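Local coordinates for protein synthesis inhibitor I (Hordeum vulgare, PDB 4FBC) that belongs to the ribosome-inactivating protein family of plants and holds adenosine monophosphate in a pocket of its fold, at residues A[213-218]-A[259-264]; A[44-49]-A[220-225]; A[52-57]-A[267-272]; A[180-185]-A[252-257]. The protein carries 3 engineered substitutions. All blocks are in the same frame, centred on the assembly; numbering follows the deposited sequence.

Contact 1 (A[213-218]-A[259-264]); sequences GWQDLS and LFVEVP
Leu259 lies across the indole of Trp214, the two side chains meeting at about a right angle. Leu259 CB sits over one face of the ring in a CH-pi contact, 3.6 Å from the centroid of the six-membered ring of Trp214 and 8° off the ring normal, while CD1 continues over CZ3 and CH2. Leu259 CG stands anti to its backbone N (chi1 178°), from where its CD2 meets Gln215 CB at 3.8 Å. Farther along the loop, Val261 CG2 rests against Gln215 CG at 4.0 Å, lengthening the apolar strip.

Polar contacts centre on a single hydroxyl. Leu259 N donates to Ser218 OG at 3.1 Å with a bent N-H...O angle of 141°. Ser218 OG in turn donates to Trp214 O, one helical turn back, at 2.8 Å. That carbonyl also accepts Ser218 N, and the two donors reach it from opposite faces of its plane. The loop is tied to the first turn of the helix. Trp214 NE1 bonds to Ile257 O, earlier in the same loop.

Trp214 belongs to the adenosine monophosphate pocket and also meets Arg179 and Phe180. Helix 214-225 thus has segment 259-264 along one flank, and helix 248-254 covers Leu217.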
# COMPACT_ATOMS: atom_id res chain seq x y z
N GLY A 213 4.35 -9.53 -6.54
CA GLY A 213 4.67 -10.70 -5.73
C GLY A 213 4.91 -10.43 -4.25
O GLY A 213 5.74 -11.08 -3.61
N TRP A 214 4.17 -9.48 -3.68
CA TRP A 214 4.35 -9.09 -2.28
C TRP A 214 4.19 -10.28 -1.33
O TRP A 214 5.00 -10.47 -0.43
CB TRP A 214 3.35 -7.99 -1.94
CG TRP A 214 3.43 -7.43 -0.54
CD1 TRP A 214 4.55 -7.11 0.17
CD2 TRP A 214 2.32 -7.12 0.30
NE1 TRP A 214 4.20 -6.61 1.41
CE2 TRP A 214 2.83 -6.60 1.51
CE3 TRP A 214 0.93 -7.21 0.14
CZ2 TRP A 214 2.00 -6.20 2.56
CZ3 TRP A 214 0.11 -6.80 1.18
CH2 TRP A 214 0.65 -6.30 2.37
N GLN A 215 3.16 -11.09 -1.55
CA GLN A 215 2.96 -12.27 -0.71
C GLN A 215 4.12 -13.26 -0.85
O GLN A 215 4.62 -13.80 0.15
CB GLN A 215 1.61 -12.93 -1.04
CG GLN A 215 1.29 -14.17 -0.20
CD GLN A 215 -0.16 -14.60 -0.34
OE1 GLN A 215 -0.80 -14.33 -1.35
NE2 GLN A 215 -0.68 -15.26 0.68
N ASP A 216 4.55 -13.50 -2.09
CA ASP A 216 5.67 -14.41 -2.36
C ASP A 216 6.96 -13.96 -1.66
O ASP A 216 7.67 -14.76 -1.08
CB ASP A 216 5.94 -14.51 -3.87
CG ASP A 216 4.91 -15.33 -4.61
OD1 ASP A 216 4.18 -16.12 -3.96
OD2 ASP A 216 4.83 -15.18 -5.85
N LEU A 217 7.25 -12.66 -1.73
CA LEU A 217 8.49 -12.15 -1.13
C LEU A 217 8.37 -12.18 0.39
O LEU A 217 9.32 -12.53 1.08
CB LEU A 217 8.80 -10.74 -1.63
CG LEU A 217 10.13 -10.13 -1.13
CD1 LEU A 217 11.33 -10.99 -1.50
CD2 LEU A 217 10.31 -8.71 -1.68
N SER A 218 7.20 -11.81 0.91
CA SER A 218 6.96 -11.85 2.35
C SER A 218 7.13 -13.27 2.87
O SER A 218 7.84 -13.50 3.85
CB SER A 218 5.55 -11.33 2.68
OG SER A 218 5.42 -9.96 2.33
N LEU A 259 3.45 -8.72 4.34
CA LEU A 259 2.12 -9.31 4.51
C LEU A 259 2.27 -10.53 5.42
O LEU A 259 3.23 -11.29 5.28
CB LEU A 259 1.57 -9.77 3.16
CG LEU A 259 0.20 -10.46 3.15
CD1 LEU A 259 -0.87 -9.48 3.54
CD2 LEU A 259 -0.06 -11.02 1.74
N PHE A 260 1.36 -10.71 6.36
CA PHE A 260 1.43 -11.93 7.15
C PHE A 260 1.12 -13.14 6.26
O PHE A 260 0.13 -13.15 5.52
CB PHE A 260 0.49 -11.90 8.35
CG PHE A 260 0.58 -13.14 9.17
CD1 PHE A 260 1.61 -13.31 10.08
CD2 PHE A 260 -0.34 -14.17 9.00
CE1 PHE A 260 1.72 -14.47 10.83
CE2 PHE A 260 -0.23 -15.34 9.74
CZ PHE A 260 0.79 -15.49 10.65
N VAL A 261 1.97 -14.15 6.34
CA VAL A 261 1.72 -15.42 5.67
C VAL A 261 1.97 -16.58 6.63
O VAL A 261 2.96 -16.59 7.37
CB VAL A 261 2.64 -15.60 4.45
CG1 VAL A 261 2.24 -16.87 3.69
CG2 VAL A 261 2.59 -14.39 3.54
N GLU A 262 1.06 -17.55 6.64
CA GLU A 262 1.31 -18.77 7.39
C GLU A 262 2.26 -19.64 6.61
O GLU A 262 1.92 -20.13 5.52
CB GLU A 262 0.00 -19.54 7.60
CG GLU A 262 -0.97 -18.87 8.54
CD GLU A 262 -2.16 -19.76 8.87
OE1 GLU A 262 -2.87 -20.18 7.93
OE2 GLU A 262 -2.39 -20.03 10.07
N VAL A 263 3.47 -19.83 7.13
CA VAL A 263 4.45 -20.71 6.50
C VAL A 263 4.64 -21.93 7.41
O VAL A 263 4.44 -21.83 8.63
CB VAL A 263 5.80 -19.99 6.22
CG1 VAL A 263 5.56 -18.74 5.36
CG2 VAL A 263 6.51 -19.62 7.51
N PRO A 264 4.98 -23.09 6.83
CA PRO A 264 5.13 -24.27 7.70
C PRO A 264 6.16 -24.05 8.80
O PRO A 264 7.29 -23.64 8.51
CB PRO A 264 5.61 -25.36 6.73
CG PRO A 264 5.03 -24.94 5.41
CD PRO A 264 5.12 -23.43 5.41

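Contact 2 (A[44-49]-A[220-225]); sequences HFSHNR and ALLKTD
Ser46 and His47 reach helix 214-225 through different first torsions. In Ser46, OG is anti to the backbone N (chi1 -179°), which carries the hydroxyl to Asp225; in His47, CG is anti to the carbonyl carbon (chi1 -59°), and the imidazole extends over Leu221 to Thr224.

Ser46 OG donates to Asp225 OD2 at 2.6 Å, and OD2 accepts through its syn lone pair. His47 NE2 donates to Thr224 OG1 at 2.8 Å; the hydroxyl stands at the ring edge but 22° out of its plane. Thr224 OG1 passes its own proton back to Leu221 O at 2.6 Å, in the carbonyl plane. Leu221 CD1 lies over one face of the imidazole in a CH-pi contact, 3.6 Å from the His47 ring centroid. Leu222 CD2 approaches the His44 ring, 3.7 Å from NE2.

Two waters extend the grip on Asp225. One donates to OD2 and lies in the plane of the His44 ring at its edge, hydrogen-bonded to NE2; the other donates to OD1 and accepts from His47 N. The type I' turn from Ser46 to Arg49 joins the paired strands 45-46 and 49-50, and His47 also touches Ala248 and Ala252.

Each carboxylate oxygen of Asp225 therefore has a sound donor, and its negative charge would probably favour protonation of the nearby histidines, though the structure does not settle their protonation.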
# COMPACT_ATOMS: atom_id res chain seq x y z
N HIS A 44 5.87 -9.15 16.13
CA HIS A 44 6.33 -9.96 15.00
C HIS A 44 7.09 -9.13 13.97
O HIS A 44 6.48 -8.42 13.15
CB HIS A 44 5.13 -10.66 14.34
CG HIS A 44 5.52 -11.68 13.31
ND1 HIS A 44 4.63 -12.16 12.37
CD2 HIS A 44 6.69 -12.31 13.09
CE1 HIS A 44 5.25 -13.04 11.60
NE2 HIS A 44 6.50 -13.16 12.02
N PHE A 45 8.41 -9.21 14.02
CA PHE A 45 9.26 -8.63 12.98
C PHE A 45 9.98 -9.77 12.27
O PHE A 45 10.11 -10.86 12.81
CB PHE A 45 10.33 -7.73 13.60
CG PHE A 45 9.82 -6.43 14.12
CD1 PHE A 45 9.13 -6.37 15.33
CD2 PHE A 45 10.08 -5.25 13.44
CE1 PHE A 45 8.67 -5.15 15.82
CE2 PHE A 45 9.63 -4.03 13.92
CZ PHE A 45 8.92 -3.98 15.12
N SER A 46 10.47 -9.50 11.05
CA SER A 46 11.34 -10.45 10.34
C SER A 46 12.54 -9.68 9.83
O SER A 46 12.37 -8.74 9.04
CB SER A 46 10.60 -11.06 9.14
OG SER A 46 11.43 -12.00 8.46
N HIS A 47 13.74 -10.07 10.26
CA HIS A 47 14.99 -9.38 9.88
C HIS A 47 14.86 -7.88 10.12
O HIS A 47 15.28 -7.05 9.29
CB HIS A 47 15.36 -9.69 8.43
CG HIS A 47 15.54 -11.15 8.17
ND1 HIS A 47 16.77 -11.71 7.87
CD2 HIS A 47 14.66 -12.18 8.18
CE1 HIS A 47 16.64 -13.01 7.70
NE2 HIS A 47 15.37 -13.32 7.89
N ASN A 48 14.28 -7.54 11.26
CA ASN A 48 14.05 -6.16 11.68
C ASN A 48 13.19 -5.34 10.71
O ASN A 48 13.29 -4.11 10.66
CB ASN A 48 15.38 -5.44 11.98
CG ASN A 48 15.21 -4.22 12.87
OD1 ASN A 48 14.20 -4.09 13.57
ND2 ASN A 48 16.19 -3.32 12.85
N ARG A 49 12.34 -6.03 9.95
CA ARG A 49 11.33 -5.36 9.16
C ARG A 49 9.98 -5.70 9.78
O ARG A 49 9.78 -6.83 10.25
CB ARG A 49 11.34 -5.86 7.71
CG ARG A 49 12.63 -5.60 6.95
CD ARG A 49 13.08 -4.14 7.06
NE ARG A 49 12.02 -3.20 6.68
CZ ARG A 49 11.96 -1.94 7.10
NH1 ARG A 49 12.90 -1.47 7.91
NH2 ARG A 49 10.95 -1.16 6.71
N ALA A 220 8.76 -15.79 1.46
CA ALA A 220 10.16 -16.20 1.33
C ALA A 220 11.05 -15.76 2.49
O ALA A 220 11.93 -16.50 2.93
CB ALA A 220 10.73 -15.73 -0.01
N LEU A 221 10.86 -14.53 2.96
CA LEU A 221 11.65 -14.09 4.11
C LEU A 221 11.18 -14.74 5.41
O LEU A 221 12.01 -15.16 6.22
CB LEU A 221 11.63 -12.56 4.22
CG LEU A 221 12.64 -12.02 5.24
CD1 LEU A 221 14.07 -12.40 4.84
CD2 LEU A 221 12.50 -10.51 5.34
N LEU A 222 9.86 -14.84 5.60
CA LEU A 222 9.32 -15.47 6.81
C LEU A 222 9.82 -16.90 7.02
O LEU A 222 10.04 -17.35 8.15
CB LEU A 222 7.79 -15.46 6.79
CG LEU A 222 7.15 -14.08 6.99
CD1 LEU A 222 5.67 -14.09 6.63
CD2 LEU A 222 7.35 -13.62 8.42
N LYS A 223 9.99 -17.63 5.92
CA LYS A 223 10.49 -19.00 5.99
C LYS A 223 11.88 -19.09 6.62
O LYS A 223 12.21 -20.08 7.28
CB LYS A 223 10.49 -19.64 4.60
CG LYS A 223 9.10 -20.00 4.11
CD LYS A 223 9.11 -20.58 2.72
CE LYS A 223 7.70 -20.91 2.27
NZ LYS A 223 7.67 -21.49 0.88
N THR A 224 12.69 -18.06 6.43
CA THR A 224 14.05 -18.08 6.98
C THR A 224 14.09 -17.90 8.50
O THR A 224 15.11 -18.19 9.14
CB THR A 224 14.97 -17.04 6.28
OG1 THR A 224 14.54 -15.71 6.62
CG2 THR A 224 14.95 -17.22 4.76
N ASP A 225 12.98 -17.45 9.08
CA ASP A 225 12.90 -17.25 10.53
C ASP A 225 12.55 -18.53 11.29
O ASP A 225 12.75 -18.62 12.51
CB ASP A 225 11.87 -16.17 10.87
CG ASP A 225 12.20 -14.83 10.26
OD1 ASP A 225 13.41 -14.52 10.08
OD2 ASP A 225 11.24 -14.07 9.99
O HOH W 1 8.93 -14.73 11.35
O HOH W 2 14.26 -12.41 11.97

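Contact 3 (A[52-57]-A[267-272]); sequences LPPVEP and LTVAKA
Pro54 is the residue most covered here, and its ring is pressed on the first turn of helix 269-278. CB faces Val269, while CG and CD face Ala272. Pro54 CB meets Val269 CG1 at 3.8 Å, and Pro54 CG reaches Ala272 CB at 3.5 Å, a close fit for two carbons. Pro54 CG also lies 3.5 Å from Val269 O, and CD extends the touch to Ala272 CB. The ring thus spans a helical turn, resting on residues i and i+3.

Val269 supplies the second large surface. CG1 of Val269 stands anti to the backbone N (chi1 165°), a setting that brings this methyl against Pro54 CB and alongside Val55 O at 3.9 Å. Pro57 CD is 4.3 Å from Val269 CG1. Ala272 contributes its single methyl group, which points at the loop and fits against the proline ring. No hydrogen bond crosses between 52-57 and 267-272, so apolar fit carries their contact.

Polar groups instead define the beginning of the helix. Thr268 is the N-cap, and its OG1 accepts from Lys271 N at 3.0 Å with a fairly straight 162° angle. Val269 N is taken by Glu262 OE2, while Phe260 touches Pro54 and Ala272 from the preceding loop.

The arrangement is a proline-rich segment in polyproline II conformation packed on a side-chain-capped helix N-terminus, joining the loop before strand 64-70 to the last helix of this ribosome-inactivating protein.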
# COMPACT_ATOMS: atom_id res chain seq x y z
N LEU A 52 2.79 -7.26 9.16
CA LEU A 52 1.41 -6.94 9.46
C LEU A 52 0.85 -8.04 10.35
O LEU A 52 1.30 -9.18 10.28
CB LEU A 52 0.60 -6.86 8.17
CG LEU A 52 0.84 -5.61 7.31
CD1 LEU A 52 0.48 -5.88 5.85
CD2 LEU A 52 -0.03 -4.50 7.86
N PRO A 53 -0.13 -7.69 11.19
CA PRO A 53 -0.88 -8.77 11.85
C PRO A 53 -1.64 -9.57 10.79
O PRO A 53 -1.91 -9.05 9.70
CB PRO A 53 -1.85 -8.01 12.75
CG PRO A 53 -2.08 -6.69 12.05
CD PRO A 53 -0.77 -6.37 11.34
N PRO A 54 -2.00 -10.83 11.11
CA PRO A 54 -2.85 -11.61 10.19
C PRO A 54 -4.18 -10.92 9.95
O PRO A 54 -4.59 -10.07 10.74
CB PRO A 54 -3.10 -12.92 10.97
CG PRO A 54 -1.92 -13.04 11.89
CD PRO A 54 -1.59 -11.61 12.29
N VAL A 55 -4.85 -11.29 8.86
CA VAL A 55 -6.22 -10.89 8.61
C VAL A 55 -7.14 -11.59 9.61
O VAL A 55 -6.99 -12.79 9.83
CB VAL A 55 -6.64 -11.28 7.17
CG1 VAL A 55 -8.13 -11.03 6.95
CG2 VAL A 55 -5.78 -10.52 6.15
N GLU A 56 -8.05 -10.85 10.22
CA GLU A 56 -8.99 -11.41 11.20
C GLU A 56 -9.90 -12.42 10.52
O GLU A 56 -10.47 -12.15 9.46
CB GLU A 56 -9.82 -10.30 11.86
CG GLU A 56 -9.00 -9.31 12.69
CD GLU A 56 -9.84 -8.19 13.30
OE1 GLU A 56 -10.73 -7.64 12.60
OE2 GLU A 56 -9.62 -7.84 14.48
N PRO A 57 -10.02 -13.61 11.11
CA PRO A 57 -10.95 -14.57 10.51
C PRO A 57 -12.38 -14.42 11.04
O PRO A 57 -12.57 -13.89 12.14
CB PRO A 57 -10.33 -15.93 10.88
CG PRO A 57 -9.56 -15.67 12.14
CD PRO A 57 -9.19 -14.20 12.17
N LEU A 267 4.42 -18.92 12.79
CA LEU A 267 3.20 -18.53 13.48
C LEU A 267 1.96 -18.83 12.65
O LEU A 267 1.94 -18.62 11.44
CB LEU A 267 3.23 -17.03 13.78
CG LEU A 267 4.19 -16.56 14.87
CD1 LEU A 267 4.25 -15.03 14.89
CD2 LEU A 267 3.78 -17.09 16.23
N THR A 268 0.91 -19.28 13.32
CA THR A 268 -0.39 -19.40 12.69
C THR A 268 -1.08 -18.06 12.77
O THR A 268 -0.67 -17.18 13.53
CB THR A 268 -1.27 -20.40 13.45
OG1 THR A 268 -1.34 -20.00 14.83
CG2 THR A 268 -0.70 -21.81 13.34
N VAL A 269 -2.15 -17.92 12.00
CA VAL A 269 -3.02 -16.76 12.11
C VAL A 269 -3.44 -16.51 13.56
O VAL A 269 -3.30 -15.39 14.07
CB VAL A 269 -4.25 -16.90 11.20
CG1 VAL A 269 -5.32 -15.90 11.58
CG2 VAL A 269 -3.83 -16.71 9.74
N ALA A 270 -3.91 -17.55 14.24
CA ALA A 270 -4.40 -17.37 15.60
C ALA A 270 -3.31 -16.95 16.58
O ALA A 270 -3.51 -16.06 17.40
CB ALA A 270 -5.11 -18.64 16.10
N LYS A 271 -2.15 -17.60 16.50
CA LYS A 271 -1.08 -17.28 17.43
C LYS A 271 -0.50 -15.88 17.18
O LYS A 271 -0.23 -15.14 18.13
CB LYS A 271 0.03 -18.34 17.41
CG LYS A 271 0.97 -18.25 18.62
CD LYS A 271 0.18 -18.42 19.92
CE LYS A 271 1.06 -18.47 21.17
NZ LYS A 271 0.28 -18.92 22.37
N ALA A 272 -0.35 -15.48 15.92
CA ALA A 272 0.18 -14.14 15.64
C ALA A 272 -0.79 -13.06 16.08
O ALA A 272 -0.38 -11.98 16.51
CB ALA A 272 0.52 -13.99 14.14

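Contact 4 (A[180-185]-A[252-257]); sequences FQTVSG and ANTLGI
Thr254 O receives the shortest hydrogen bond between the two segments, from Gln181 N at 2.8 Å. The N-H...O angle is 138°, and the donor stands 35° out of the carbonyl plane instead of on a lone pair. Phe180 CA adds a CA-H...O contact to the same Thr254 O at 3.4 Å, and its ring presents an edge there as well. Phe180 and Leu255 form a single backbone bridge.

Gln181 buries the most surface here. With CG anti to the carbonyl carbon (chi1 -57°) and the chain extended beyond it, the amide arrives among the carbonyls at and just beyond the end of helix 248-254. Gln181 NE2 donates to Leu255 O at 3.3 Å, a long bond that approaches from well above the carbonyl plane and is tilted from the amide plane of Gln181. Ala252 O is 3.1 Å from Gln181 NE2, while Gln181 CB packs close to Asn253 O. A water donates to Asn253 OD1 and, weakly, to Gln181 OE1.

Apolar contact is lighter. Thr182 CG2 and Thr254 CG2 meet at 3.9 Å; the hydroxyls of these threonines bond to Gln210 and to Gln250 O, respectively. Phe180 CE1 lies 4.3 Å from Leu255 CD2. Arg49 is hydrogen-bonded to the carbonyls of Leu255 and Gly256.

This is a junction of helix ends: Phe180 both ends helix 157-179 and N-caps helix 181-190, and Leu255 is the first residue past helix 248-254. It lies beside the adenosine monophosphate pocket, Arg179 coming directly before Phe180 in the chain.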
# COMPACT_ATOMS: atom_id res chain seq x y z
N PHE A 180 7.03 -1.56 -0.00
CA PHE A 180 8.38 -1.79 -0.51
C PHE A 180 9.31 -0.61 -0.35
O PHE A 180 8.99 0.50 -0.79
CB PHE A 180 8.34 -2.15 -2.00
CG PHE A 180 7.57 -3.39 -2.29
CD1 PHE A 180 8.13 -4.64 -2.03
CD2 PHE A 180 6.29 -3.32 -2.81
CE1 PHE A 180 7.42 -5.80 -2.28
CE2 PHE A 180 5.57 -4.47 -3.06
CZ PHE A 180 6.14 -5.71 -2.80
N GLN A 181 10.46 -0.85 0.27
CA GLN A 181 11.50 0.19 0.41
C GLN A 181 12.07 0.58 -0.95
O GLN A 181 12.55 1.70 -1.13
CB GLN A 181 12.64 -0.30 1.31
CG GLN A 181 12.18 -0.72 2.71
CD GLN A 181 13.34 -0.76 3.69
OE1 GLN A 181 13.90 0.29 4.03
NE2 GLN A 181 13.70 -1.95 4.15
N THR A 182 12.03 -0.35 -1.89
CA THR A 182 12.49 -0.05 -3.25
C THR A 182 11.59 1.01 -3.88
O THR A 182 12.07 2.02 -4.41
CB THR A 182 12.48 -1.30 -4.12
OG1 THR A 182 11.26 -2.01 -3.88
CG2 THR A 182 13.67 -2.21 -3.79
N VAL A 183 10.28 0.79 -3.81
CA VAL A 183 9.32 1.73 -4.37
C VAL A 183 9.30 3.09 -3.65
O VAL A 183 9.26 4.13 -4.29
CB VAL A 183 7.91 1.13 -4.43
CG1 VAL A 183 6.90 2.16 -4.95
CG2 VAL A 183 7.91 -0.13 -5.32
N SER A 184 9.36 3.07 -2.31
CA SER A 184 9.32 4.33 -1.56
C SER A 184 10.59 5.14 -1.83
O SER A 184 10.53 6.37 -1.98
CB SER A 184 9.11 4.10 -0.06
OG SER A 184 10.24 3.51 0.57
N GLY A 185 11.72 4.45 -1.92
CA GLY A 185 12.98 5.10 -2.23
C GLY A 185 12.97 5.69 -3.64
O GLY A 185 13.48 6.79 -3.86
N ALA A 252 15.25 -8.18 3.07
CA ALA A 252 15.03 -7.24 4.18
C ALA A 252 15.16 -5.80 3.71
O ALA A 252 14.35 -4.94 4.07
CB ALA A 252 15.99 -7.53 5.34
N ASN A 253 16.18 -5.51 2.90
CA ASN A 253 16.31 -4.17 2.32
C ASN A 253 15.19 -3.81 1.36
O ASN A 253 14.93 -2.64 1.11
CB ASN A 253 17.66 -4.03 1.62
CG ASN A 253 18.79 -3.80 2.60
OD1 ASN A 253 18.68 -2.97 3.51
ND2 ASN A 253 19.89 -4.53 2.42
N THR A 254 14.51 -4.82 0.82
CA THR A 254 13.45 -4.59 -0.17
C THR A 254 12.07 -4.40 0.46
O THR A 254 11.30 -3.54 0.02
CB THR A 254 13.41 -5.73 -1.21
OG1 THR A 254 14.68 -5.78 -1.88
CG2 THR A 254 12.29 -5.49 -2.24
N LEU A 255 11.77 -5.19 1.49
CA LEU A 255 10.45 -5.18 2.11
C LEU A 255 10.27 -3.98 3.05
O LEU A 255 11.03 -3.81 4.00
CB LEU A 255 10.20 -6.50 2.87
CG LEU A 255 9.92 -7.71 1.96
CD1 LEU A 255 10.25 -9.01 2.68
CD2 LEU A 255 8.47 -7.70 1.48
N GLY A 256 9.27 -3.15 2.77
CA GLY A 256 8.88 -2.07 3.68
C GLY A 256 8.10 -2.62 4.86
O GLY A 256 8.42 -2.33 6.01
N ILE A 257 7.07 -3.42 4.58
CA ILE A 257 6.34 -4.15 5.62
C ILE A 257 5.82 -5.43 5.00
O ILE A 257 5.39 -5.42 3.85
CB ILE A 257 5.19 -3.28 6.26
CG1 ILE A 257 4.48 -4.06 7.38
CG2 ILE A 257 4.21 -2.76 5.20
CD1 ILE A 257 3.56 -3.17 8.26
O HOH W 3 17.08 -0.30 3.20

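How the contacts relate
Contacts 2 and 3 bring the early segments 44-49 and 52-57 to helices 214-225 and 269-278, while contacts 1 and 4 join later parts of the chain. Contacts 1 and 2 share helix 214-225, with centres about 10 Å apart; contacts 3 and 4 are the most distant pair, their centres about 22 Å apart. Contact 3 spans the chain between residues 57 and 267, within which contacts 1 and 4 fall, their segments alternating. Along the chain contact 2 crosses each of the other three. Residues 252-272 run past contact 4, contact 1 and contact 3 in turn. The C-terminal part is thus integrated with the helices beside the adenosine monophosphate pocket.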